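Local coordinates for ribosome-inactivating protein 3 (Zea mays, PDB 2PQG) that acts as a plant ribosome-inactivating protein, with a mixed beta-sheet and surrounding helices within a single chain, at residues 53-56 and 61-64; 66-69 and 74-77. All coordinates share one frame; numbering follows the deposited sequence.

Contact 1 of 2, residues 53-56 and 61-64; sequences YTEL and SSIT
T64 divides its branches between two residues of the strand facing it. Its methyl CG2 lies anti to its own backbone N and meets the ring of Y53 obliquely, 3.6 Å from CD2; its hydroxyl OG1 comes 3.8 Å from the E55 methylene CG. A beta-branched threonine suits this partly exposed face, since one residue offers both an apolar and a polar surface. With CG anti to its backbone N (chi1 -164°) and the chain extended beyond, E55 runs out along the facing strand, crossing T64 obliquely, and its carboxylate ends beside S62. OE2 is still 3.9 Å from S62 OG, a polar neighbourhood and no hydrogen bond. On the opposite face L56 and I63 lie side by side, with L56 CB 4.5 Å from I63 CG1. Helix 125-135 supplies V132 against both, a buried setting that suits two branched aliphatic residues. L56 and I63 form a hydrogen-bonded antiparallel pair of the beta hairpin 51-57/62-68: L56 N reaches I63 O at 2.9 Å, nearly in line with the carbonyl (C=O...N 175°), and I63 N reaches L56 O at 3.0 Å. E55 and T64 are the neighbouring non-hydrogen-bonded pair, and E55 CA-H also points at I63 O (CA to O 3.4 Å). This division of chemistry implies a hairpin with two unlike faces: hydroxyl, carboxylate and phenol groups on one, and an aliphatic surface packed against a helix on the other.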
ATOM      1  N   TYR A  53       7.736  -4.334   9.221  1.00 22.72           N
ATOM      2  CA  TYR A  53       8.175  -2.941   9.296  1.00 26.67           C
ATOM      3  C   TYR A  53       9.144  -2.650   8.163  1.00 28.38           C
ATOM      4  O   TYR A  53      10.226  -3.237   8.095  1.00 28.37           O
ATOM      5  CB  TYR A  53       8.908  -2.658  10.600  1.00 31.23           C
ATOM      6  CG  TYR A  53       8.011  -2.317  11.752  1.00 37.30           C
ATOM      7  CD1 TYR A  53       6.930  -3.129  12.077  1.00 39.60           C
ATOM      8  CD2 TYR A  53       8.254  -1.190  12.535  1.00 40.70           C
ATOM      9  CE1 TYR A  53       6.108  -2.830  13.161  1.00 42.65           C
ATOM     10  CE2 TYR A  53       7.437  -0.879  13.624  1.00 44.13           C
ATOM     11  CZ  TYR A  53       6.365  -1.705  13.929  1.00 42.15           C
ATOM     12  OH  TYR A  53       5.547  -1.410  14.996  1.00 40.03           O
ATOM     13  N   THR A  54       8.760  -1.751   7.266  1.00 26.81           N
ATOM     14  CA  THR A  54       9.644  -1.404   6.176  1.00 24.03           C
ATOM     15  C   THR A  54      10.098   0.030   6.345  1.00 21.97           C
ATOM     16  O   THR A  54       9.292   0.952   6.424  1.00 17.55           O
ATOM     17  CB  THR A  54       8.965  -1.614   4.792  1.00 24.15           C
ATOM     18  OG1 THR A  54       7.794  -0.796   4.682  1.00 28.22           O
ATOM     19  CG2 THR A  54       8.565  -3.065   4.629  1.00 22.13           C
ATOM     20  N   GLU A  55      11.411   0.197   6.441  1.00 25.19           N
ATOM     21  CA  GLU A  55      11.994   1.518   6.593  1.00 26.37           C
ATOM     22  C   GLU A  55      12.454   2.041   5.242  1.00 23.86           C
ATOM     23  O   GLU A  55      13.374   1.487   4.640  1.00 24.38           O
ATOM     24  CB  GLU A  55      13.192   1.491   7.543  1.00 30.59           C
ATOM     25  CG  GLU A  55      13.590   2.879   8.026  1.00 43.03           C
ATOM     26  CD  GLU A  55      15.004   2.944   8.566  1.00 50.58           C
ATOM     27  OE1 GLU A  55      15.380   2.043   9.343  1.00 57.50           O
ATOM     28  OE2 GLU A  55      15.737   3.900   8.220  1.00 50.71           O
ATOM     29  N   LEU A  56      11.801   3.095   4.760  1.00 20.90           N
ATOM     30  CA  LEU A  56      12.171   3.698   3.489  1.00 18.74           C
ATOM     31  C   LEU A  56      13.054   4.918   3.756  1.00 19.62           C
ATOM     32  O   LEU A  56      12.639   5.890   4.398  1.00 21.23           O
ATOM     33  CB  LEU A  56      10.923   4.124   2.720  1.00 14.96           C
ATOM     34  CG  LEU A  56       9.846   3.048   2.570  1.00 14.36           C
ATOM     35  CD1 LEU A  56       8.644   3.634   1.820  1.00 15.83           C
ATOM     36  CD2 LEU A  56      10.408   1.857   1.825  1.00  8.32           C
ATOM     37  N   SER A  61      16.183  11.918   4.506  1.00 26.66           N
ATOM     38  CA  SER A  61      15.271  11.582   5.582  1.00 26.85           C
ATOM     39  C   SER A  61      14.849  10.125   5.506  1.00 23.88           C
ATOM     40  O   SER A  61      15.442   9.338   4.770  1.00 22.88           O
ATOM     41  CB  SER A  61      14.036  12.473   5.510  1.00 30.91           C
ATOM     42  OG  SER A  61      13.316  12.432   6.726  1.00 36.30           O
ATOM     43  N   SER A  62      13.824   9.770   6.274  1.00 21.98           N
ATOM     44  CA  SER A  62      13.314   8.403   6.275  1.00 21.15           C
ATOM     45  C   SER A  62      12.031   8.245   7.091  1.00 20.86           C
ATOM     46  O   SER A  62      11.685   9.106   7.913  1.00 19.45           O
ATOM     47  CB  SER A  62      14.371   7.438   6.829  1.00 22.37           C
ATOM     48  OG  SER A  62      14.602   7.674   8.210  1.00 21.35           O
ATOM     49  N   ILE A  63      11.322   7.148   6.840  1.00 15.27           N
ATOM     50  CA  ILE A  63      10.105   6.834   7.571  1.00 15.46           C
ATOM     51  C   ILE A  63       9.965   5.322   7.655  1.00 17.13           C
ATOM     52  O   ILE A  63      10.482   4.585   6.811  1.00 14.60           O
ATOM     53  CB  ILE A  63       8.825   7.399   6.900  1.00 12.78           C
ATOM     54  CG1 ILE A  63       8.661   6.843   5.484  1.00 15.73           C
ATOM     55  CG2 ILE A  63       8.868   8.903   6.898  1.00 17.01           C
ATOM     56  CD1 ILE A  63       7.319   7.185   4.840  1.00 12.36           C
ATOM     57  N   THR A  64       9.270   4.856   8.682  1.00 17.01           N
ATOM     58  CA  THR A  64       9.047   3.427   8.839  1.00 18.08           C
ATOM     59  C   THR A  64       7.559   3.164   8.617  1.00 18.78           C
ATOM     60  O   THR A  64       6.710   3.901   9.122  1.00 17.88           O
ATOM     61  CB  THR A  64       9.434   2.945  10.249  1.00 16.15           C
ATOM     62  OG1 THR A  64      10.754   3.405  10.567  1.00 19.30           O
ATOM     63  CG2 THR A  64       9.404   1.423  10.313  1.00 14.86           C
TER

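Contact 2 of 2, residues 66-69 and 74-77; sequences AIRM and LVGF
A66 meets V75 and G76 through two backbone hydrogen bonds: A66 N gives its hydrogen to G76 O at 2.8 Å, and V75 N gives its own to A66 O, also at 2.8 Å and nearly straight (N-H...O 165°). Small residues suit this pair, as the A66 methyl CB already sits 3.5 Å from G76 O while W51 of the adjoining strand 51-57 and W84 of strand 84-86, one strand beyond 74-78, touch A66. One step on, I67 pairs with L74 instead of V75, so the register slips by one. This is a beta bulge in the hairpin 62-68/74-78, and V75 takes a turned backbone there (psi -37°). Among the apolar contacts, V75 inclines toward the facing strand and lays CG2 3.4 Å from R68 CG, a close approach in which the two side chains cross. On the other face I67 CG1 lies 4.3 Å from L74 CD1; L74 has CG anti to its backbone N (chi1 -178°), and its CD1 reaches back to the A66 backbone, 3.8 Å from A66 O. Aliphatic residues fit there because V184, V181 and C185 of helix 171-189 cover them. The charged interactions belong to R68, whose methylenes pack on V75 while NH2 forms a salt bridge with D70 OD2 and a hydrogen bond with K45 O.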
ATOM      1  N   ALA A  66       4.285   0.709   9.112  1.00 19.59           N
ATOM      2  CA  ALA A  66       3.773  -0.382   9.945  1.00 20.42           C
ATOM      3  C   ALA A  66       2.755  -1.189   9.141  1.00 21.33           C
ATOM      4  O   ALA A  66       1.624  -0.742   8.930  1.00 24.66           O
ATOM      5  CB  ALA A  66       3.112   0.178  11.204  1.00 19.69           C
ATOM      6  N   ILE A  67       3.149  -2.383   8.710  1.00 17.38           N
ATOM      7  CA  ILE A  67       2.275  -3.223   7.903  1.00 18.33           C
ATOM      8  C   ILE A  67       1.833  -4.529   8.562  1.00 20.22           C
ATOM      9  O   ILE A  67       2.651  -5.281   9.077  1.00 22.44           O
ATOM     10  CB  ILE A  67       2.959  -3.569   6.563  1.00 14.44           C
ATOM     11  CG1 ILE A  67       3.227  -2.287   5.775  1.00 15.54           C
ATOM     12  CG2 ILE A  67       2.098  -4.520   5.761  1.00 10.60           C
ATOM     13  CD1 ILE A  67       4.191  -2.472   4.616  1.00 12.38           C
ATOM     14  N   ARG A  68       0.529  -4.796   8.532  1.00 21.47           N
ATOM     15  CA  ARG A  68      -0.006  -6.031   9.101  1.00 25.22           C
ATOM     16  C   ARG A  68       0.458  -7.180   8.224  1.00 27.59           C
ATOM     17  O   ARG A  68       0.400  -7.091   7.002  1.00 29.62           O
ATOM     18  CB  ARG A  68      -1.536  -6.036   9.088  1.00 23.43           C
ATOM     19  CG  ARG A  68      -2.206  -4.932   9.859  1.00 19.24           C
ATOM     20  CD  ARG A  68      -3.716  -4.994   9.653  1.00 23.04           C
ATOM     21  NE  ARG A  68      -4.292  -6.273  10.070  1.00 25.34           N
ATOM     22  CZ  ARG A  68      -5.275  -6.394  10.956  1.00 24.83           C
ATOM     23  NH1 ARG A  68      -5.794  -5.309  11.522  1.00 22.93           N
ATOM     24  NH2 ARG A  68      -5.740  -7.597  11.277  1.00 25.07           N
ATOM     25  N   MET A  69       0.913  -8.260   8.839  1.00 31.77           N
ATOM     26  CA  MET A  69       1.356  -9.417   8.073  1.00 36.03           C
ATOM     27  C   MET A  69       0.171 -10.195   7.517  1.00 36.83           C
ATOM     28  O   MET A  69       0.256 -10.754   6.425  1.00 39.31           O
ATOM     29  CB  MET A  69       2.199 -10.336   8.951  1.00 37.60           C
ATOM     30  CG  MET A  69       3.672 -10.092   8.822  1.00 44.02           C
ATOM     31  SD  MET A  69       4.241 -10.826   7.287  1.00 51.10           S
ATOM     32  CE  MET A  69       4.737 -12.401   7.908  1.00 50.78           C
ATOM     33  N   LEU A  74      -0.999  -1.365   5.058  1.00 23.19           N
ATOM     34  CA  LEU A  74      -0.448  -0.304   5.901  1.00 22.30           C
ATOM     35  C   LEU A  74      -1.403   0.166   6.996  1.00 20.68           C
ATOM     36  O   LEU A  74      -2.578   0.419   6.734  1.00 26.73           O
ATOM     37  CB  LEU A  74      -0.074   0.883   5.013  1.00 21.95           C
ATOM     38  CG  LEU A  74       0.572   2.116   5.626  1.00 18.82           C
ATOM     39  CD1 LEU A  74       1.949   1.774   6.142  1.00 19.12           C
ATOM     40  CD2 LEU A  74       0.671   3.187   4.564  1.00 21.58           C
ATOM     41  N   VAL A  75      -0.902   0.285   8.221  1.00 18.84           N
ATOM     42  CA  VAL A  75      -1.735   0.747   9.327  1.00 16.92           C
ATOM     43  C   VAL A  75      -1.313   2.158   9.711  1.00 18.61           C
ATOM     44  O   VAL A  75      -2.146   2.995  10.060  1.00 19.74           O
ATOM     45  CB  VAL A  75      -1.600  -0.154  10.568  1.00 14.65           C
ATOM     46  CG1 VAL A  75      -2.562   0.305  11.651  1.00 13.81           C
ATOM     47  CG2 VAL A  75      -1.872  -1.597  10.193  1.00 19.09           C
ATOM     48  N   GLY A  76      -0.011   2.418   9.641  1.00 18.36           N
ATOM     49  CA  GLY A  76       0.500   3.732   9.985  1.00 17.11           C
ATOM     50  C   GLY A  76       1.969   3.860   9.647  1.00 16.88           C
ATOM     51  O   GLY A  76       2.574   2.925   9.120  1.00 18.67           O
ATOM     52  N   PHE A  77       2.549   5.012   9.961  1.00 18.03           N
ATOM     53  CA  PHE A  77       3.961   5.257   9.692  1.00 19.34           C
ATOM     54  C   PHE A  77       4.600   6.108  10.794  1.00 20.30           C
ATOM     55  O   PHE A  77       3.924   6.901  11.459  1.00 20.50           O
ATOM     56  CB  PHE A  77       4.123   5.934   8.326  1.00 19.59           C
ATOM     57  CG  PHE A  77       3.625   7.358   8.280  1.00 22.11           C
ATOM     58  CD1 PHE A  77       4.495   8.422   8.493  1.00 21.12           C
ATOM     59  CD2 PHE A  77       2.293   7.637   7.994  1.00 20.44           C
ATOM     60  CE1 PHE A  77       4.048   9.739   8.423  1.00 18.95           C
ATOM     61  CE2 PHE A  77       1.837   8.956   7.925  1.00 20.18           C
ATOM     62  CZ  PHE A  77       2.720  10.006   8.136  1.00 17.65           C
TER

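How the contacts relate
Strand 62-68 serves both contacts, pairing near its start with 51-57 in contact 1 and near its end with 74-78 in contact 2, so two successive hairpins build three neighbouring strands of one mixed sheet. Contact 1 is only partly buried and lies farther from the centre of the chain; its register is regular and one face carries polar groups. Contact 2 is buried and mostly aliphatic or small, with the charged end of R68 paired outside the two segments, and its register is interrupted. Their centres are about 11 Å apart, yet they touch: T64 O packs 3.4 Å from F77 CB, and T54 OG1 lies 4.0 Å from I67 CD1. Different helices cover them, 125-135 over contact 1 and 171-189 over contact 2.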